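Local coordinates for protein cpftsy (Physcomitrella patens, PDB 4AK9) that probably serves as the chloroplast signal recognition particle receptor, an SRP-type GTPase that helps deliver proteins to the thylakoid membrane, at residues E54-V58 against S59-P63; T270-D273 against G274-R277. All blocks are in the same frame, centred on the assembly; numbering follows the deposited sequence.

Contact 1: E54-V58 against S59-P63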
loop_
_atom_site.group_PDB
_atom_site.type_symbol
_atom_site.label_atom_id
_atom_site.label_comp_id
_atom_site.label_asym_id
_atom_site.label_seq_id
_atom_site.Cartn_x
_atom_site.Cartn_y
_atom_site.Cartn_z
ATOM N N GLU A 54 1.488 12.664 -3.505
ATOM C CA GLU A 54 1.793 11.400 -4.196
ATOM C C GLU A 54 3.112 10.769 -3.731
ATOM O O GLU A 54 3.197 9.567 -3.624
ATOM C CB GLU A 54 1.750 11.560 -5.728
ATOM C CG GLU A 54 0.355 11.966 -6.233
ATOM C CD GLU A 54 -0.130 11.147 -7.433
ATOM O OE1 GLU A 54 0.344 11.398 -8.573
ATOM O OE2 GLU A 54 -0.994 10.255 -7.226
ATOM N N VAL A 55 4.126 11.558 -3.402
ATOM C CA VAL A 55 5.348 10.997 -2.868
ATOM C C VAL A 55 5.060 10.303 -1.526
ATOM O O VAL A 55 5.527 9.164 -1.260
ATOM C CB VAL A 55 6.435 12.079 -2.742
ATOM C CG1 VAL A 55 7.572 11.554 -1.913
ATOM C CG2 VAL A 55 6.915 12.475 -4.160
ATOM N N LEU A 56 4.250 10.934 -0.691
ATOM C CA LEU A 56 3.817 10.309 0.559
ATOM C C LEU A 56 3.058 8.995 0.347
ATOM O O LEU A 56 3.288 8.032 1.096
ATOM C CB LEU A 56 2.951 11.249 1.393
ATOM C CG LEU A 56 3.594 12.590 1.795
ATOM C CD1 LEU A 56 2.655 13.342 2.730
ATOM C CD2 LEU A 56 4.966 12.360 2.442
ATOM N N LEU A 57 2.199 8.943 -0.655
ATOM C CA LEU A 57 1.431 7.731 -0.961
ATOM C C LEU A 57 2.371 6.586 -1.360
ATOM O O LEU A 57 2.128 5.417 -0.994
ATOM C CB LEU A 57 0.368 7.987 -2.053
ATOM C CG LEU A 57 -0.800 8.934 -1.716
ATOM C CD1 LEU A 57 -1.724 9.089 -2.944
ATOM C CD2 LEU A 57 -1.637 8.468 -0.526
ATOM N N VAL A 58 3.448 6.903 -2.053
ATOM C CA VAL A 58 4.432 5.900 -2.423
ATOM C C VAL A 58 5.015 5.231 -1.167
ATOM O O VAL A 58 5.240 4.016 -1.137
ATOM C CB VAL A 58 5.526 6.494 -3.342
ATOM C CG1 VAL A 58 6.616 5.447 -3.628
ATOM C CG2 VAL A 58 4.891 7.030 -4.651
ATOM N N SER A 59 5.248 6.004 -0.112
ATOM C CA SER A 59 5.724 5.444 1.146
ATOM C C SER A 59 4.612 4.944 2.085
ATOM O O SER A 59 4.863 4.643 3.250
ATOM C CB SER A 59 6.654 6.420 1.885
ATOM O OG SER A 59 7.896 6.541 1.192
ATOM N N ASP A 60 3.388 4.801 1.589
ATOM C CA ASP A 60 2.288 4.300 2.427
ATOM C C ASP A 60 1.850 5.130 3.628
ATOM O O ASP A 60 1.338 4.598 4.614
ATOM C CB ASP A 60 2.524 2.849 2.850
ATOM C CG ASP A 60 1.826 1.876 1.915
ATOM O OD1 ASP A 60 1.238 2.335 0.900
ATOM O OD2 ASP A 60 1.849 0.660 2.197
ATOM N N PHE A 61 2.058 6.442 3.564
ATOM C CA PHE A 61 1.074 7.332 4.163
ATOM C C PHE A 61 -0.211 7.105 3.347
ATOM O O PHE A 61 -0.233 7.337 2.123
ATOM C CB PHE A 61 1.534 8.779 4.026
ATOM C CG PHE A 61 2.790 9.092 4.773
ATOM C CD1 PHE A 61 4.038 8.791 4.230
ATOM C CD2 PHE A 61 2.731 9.727 6.002
ATOM C CE1 PHE A 61 5.197 9.089 4.897
ATOM C CE2 PHE A 61 3.900 10.031 6.685
ATOM C CZ PHE A 61 5.134 9.722 6.135
ATOM N N GLY A 62 -1.266 6.596 3.989
ATOM C CA GLY A 62 -2.472 6.243 3.241
ATOM C C GLY A 62 -3.237 7.466 2.726
ATOM O O GLY A 62 -2.965 8.595 3.164
ATOM N N PRO A 63 -4.198 7.258 1.801
ATOM C CA PRO A 63 -4.872 8.425 1.188
ATOM C C PRO A 63 -5.423 9.404 2.234
ATOM O O PRO A 63 -5.236 10.611 2.107
ATOM C CB PRO A 63 -6.010 7.786 0.380
ATOM C CG PRO A 63 -5.388 6.436 -0.076
ATOM C CD PRO A 63 -4.583 5.976 1.157
#
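Leu-57 O takes the shortest sound hydrogen bond here, from Asp-60 N at 2.9 Å and 157°, the donor standing above the carbonyl plane; Asn-250 ND2 of the second subunit adds a weak bond to the same oxygen. One residue earlier, Leu-56 O receives a weak 3.2 Å bond from Phe-61 N. With CG anti to its own carbonyl carbon (chi1 -64°), Phe-61 lays its ring beside Leu-56: ring atom CD1 comes to 3.3 Å from Leu-56 O, while Leu-56 CD2 sits 4.0 Å above one face, toward the rim. Ile-69 of helix 63-78 touches the same side chain. Cutting this residue back to an alanine removes the ring, which would probably open a gap between Leu-56 and Ile-69 and leave Leu-56 CD2 without a face to rest on. Phe-61 O is buried without a hydrogen-bond partner; Leu-57 CD2 presses to 3.2 Å from it, and Leu-57 CA makes a CA-H...O contact at 3.5 Å. The same CD2 reaches Pro-63 CA at 3.7 Å, where the next helix starts after the Gly-62 N-cap. Positive phi at Asp-60 (64°), as the C-prime residue, completes the Schellman motif that ends helix 45-58 within the SRP-type helical bundle.

Contact 2: T270-D273 against G274-R277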
loop_
_atom_site.group_PDB
_atom_site.type_symbol
_atom_site.label_atom_id
_atom_site.label_comp_id
_atom_site.label_asym_id
_atom_site.label_seq_id
_atom_site.Cartn_x
_atom_site.Cartn_y
_atom_site.Cartn_z
ATOM N N THR A 270 7.108 -4.799 12.707
ATOM C CA THR A 270 8.378 -5.489 12.455
ATOM C C THR A 270 8.852 -5.331 11.000
ATOM O O THR A 270 8.077 -4.908 10.120
ATOM C CB THR A 270 8.236 -7.003 12.712
ATOM O OG1 THR A 270 7.245 -7.528 11.828
ATOM C CG2 THR A 270 7.829 -7.292 14.155
ATOM N N LYS A 271 10.106 -5.712 10.764
ATOM C CA LYS A 271 10.678 -5.849 9.419
ATOM C C LYS A 271 10.667 -4.557 8.614
ATOM O O LYS A 271 10.576 -4.578 7.381
ATOM C CB LYS A 271 9.942 -6.936 8.660
ATOM C CG LYS A 271 10.072 -8.305 9.343
ATOM C CD LYS A 271 9.089 -9.311 8.761
ATOM C CE LYS A 271 9.382 -9.605 7.288
ATOM N NZ LYS A 271 8.426 -10.595 6.683
ATOM N N LEU A 272 10.791 -3.434 9.296
ATOM C CA LEU A 272 10.696 -2.157 8.608
ATOM C C LEU A 272 11.942 -1.837 7.774
ATOM O O LEU A 272 11.902 -1.007 6.862
ATOM C CB LEU A 272 10.383 -1.042 9.595
ATOM C CG LEU A 272 8.929 -1.089 10.102
ATOM C CD1 LEU A 272 8.737 -0.173 11.306
ATOM C CD2 LEU A 272 7.948 -0.690 8.976
ATOM N N ASP A 273 13.048 -2.499 8.064
ATOM C CA ASP A 273 14.257 -2.295 7.264
ATOM C C ASP A 273 14.099 -2.851 5.841
ATOM O O ASP A 273 14.818 -2.451 4.923
ATOM C CB ASP A 273 15.422 -2.973 7.964
ATOM C CG ASP A 273 15.117 -4.400 8.307
ATOM O OD1 ASP A 273 14.161 -4.635 9.104
ATOM O OD2 ASP A 273 15.830 -5.289 7.784
ATOM N N GLY A 274 13.133 -3.746 5.650
ATOM C CA GLY A 274 12.937 -4.372 4.347
ATOM C C GLY A 274 11.971 -3.686 3.393
ATOM O O GLY A 274 11.719 -4.177 2.284
ATOM N N THR A 275 11.431 -2.545 3.798
ATOM C CA THR A 275 10.401 -1.902 2.984
ATOM C C THR A 275 10.617 -0.389 2.853
ATOM O O THR A 275 11.217 0.236 3.727
ATOM C CB THR A 275 8.969 -2.203 3.551
ATOM O OG1 THR A 275 7.979 -1.693 2.652
ATOM C CG2 THR A 275 8.770 -1.587 4.933
ATOM N N ALA A 276 10.142 0.171 1.741
ATOM C CA ALA A 276 10.099 1.622 1.523
ATOM C C ALA A 276 8.798 2.204 2.075
ATOM O O ALA A 276 8.556 3.419 2.014
ATOM C CB ALA A 276 10.202 1.905 0.020
ATOM N N ARG A 277 7.952 1.341 2.639
ATOM C CA ARG A 277 6.590 1.727 3.012
ATOM C C ARG A 277 6.486 2.140 4.475
ATOM O O ARG A 277 5.457 1.899 5.111
ATOM C CB ARG A 277 5.595 0.575 2.663
ATOM C CG ARG A 277 5.675 0.187 1.179
ATOM C CD ARG A 277 5.056 -1.202 0.878
ATOM N NE ARG A 277 3.614 -1.082 0.930
ATOM C CZ ARG A 277 2.744 -1.992 0.509
ATOM N NH1 ARG A 277 3.161 -3.131 -0.018
ATOM N NH2 ARG A 277 1.447 -1.732 0.617
HETATM O O HOH W 1 12.512 1.556 5.599
#
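Thr-275 meets Leu-272 through one branch of its side chain, which splits two ways at CB. The methyl CG2, lodged between the backbone N and the carbonyl carbon, turns to the turn it has just left: it lies 3.7 Å from Leu-272 O and 4.2 Å from Leu-272 CD2, apolar packing beside a carbonyl. The hydroxyl takes the other branch. Anti to the backbone N (chi1 -173°), OG1 faces forward along the chain and accepts Arg-277 N at 3.0 Å and 151°, closing an ST turn. Residues 270-273 read TKLD, which fits the TKxD guanine-specificity motif of SRP-type GTPases, and the chain goes straight on into Gly-274 and Thr-275. Behind Thr-275 the backbone winds tightly: Gly-274 N donates to Lys-271 O at 3.2 Å, coming in well above the carbonyl plane, and Thr-275 N adds a weak 3.5 Å bond to Leu-272 O. A water lies within bonding distance of both Leu-272 O and Thr-275 O, and can bridge these two acceptors, which stand 3.4 Å apart; Thr-26 OG1 makes a further weak bond to Thr-275 O. Lys-271 sends its NZ away from the turn to a salt bridge with Asp-244, and the tip of Arg-277 leads to the interface with the second subunit, where NH2 pairs with Asp-60 of that subunit.

From the N terminus, the chain first reaches contact 1, where helix 45-58 ends and helix 63-78 begins, a tight turn between two helices of the bundle. After helices 63-78 and 85-101 the chain passes through six strands of the GTPase sheet before contact 2, which lies in the loop between strand 266-270 and helix 280-288. Each closes only a local turn, so they follow in series and neither nests nor crosses. In space their centres lie about 15 Å apart, yet they meet: Asp-60 OD2 and Arg-277 NE form a salt bridge at 2.8 Å, and Ser-59 OG approaches Ala-276 O at 3.3 Å. The bundle's turn is thereby tied to the GTPase loop.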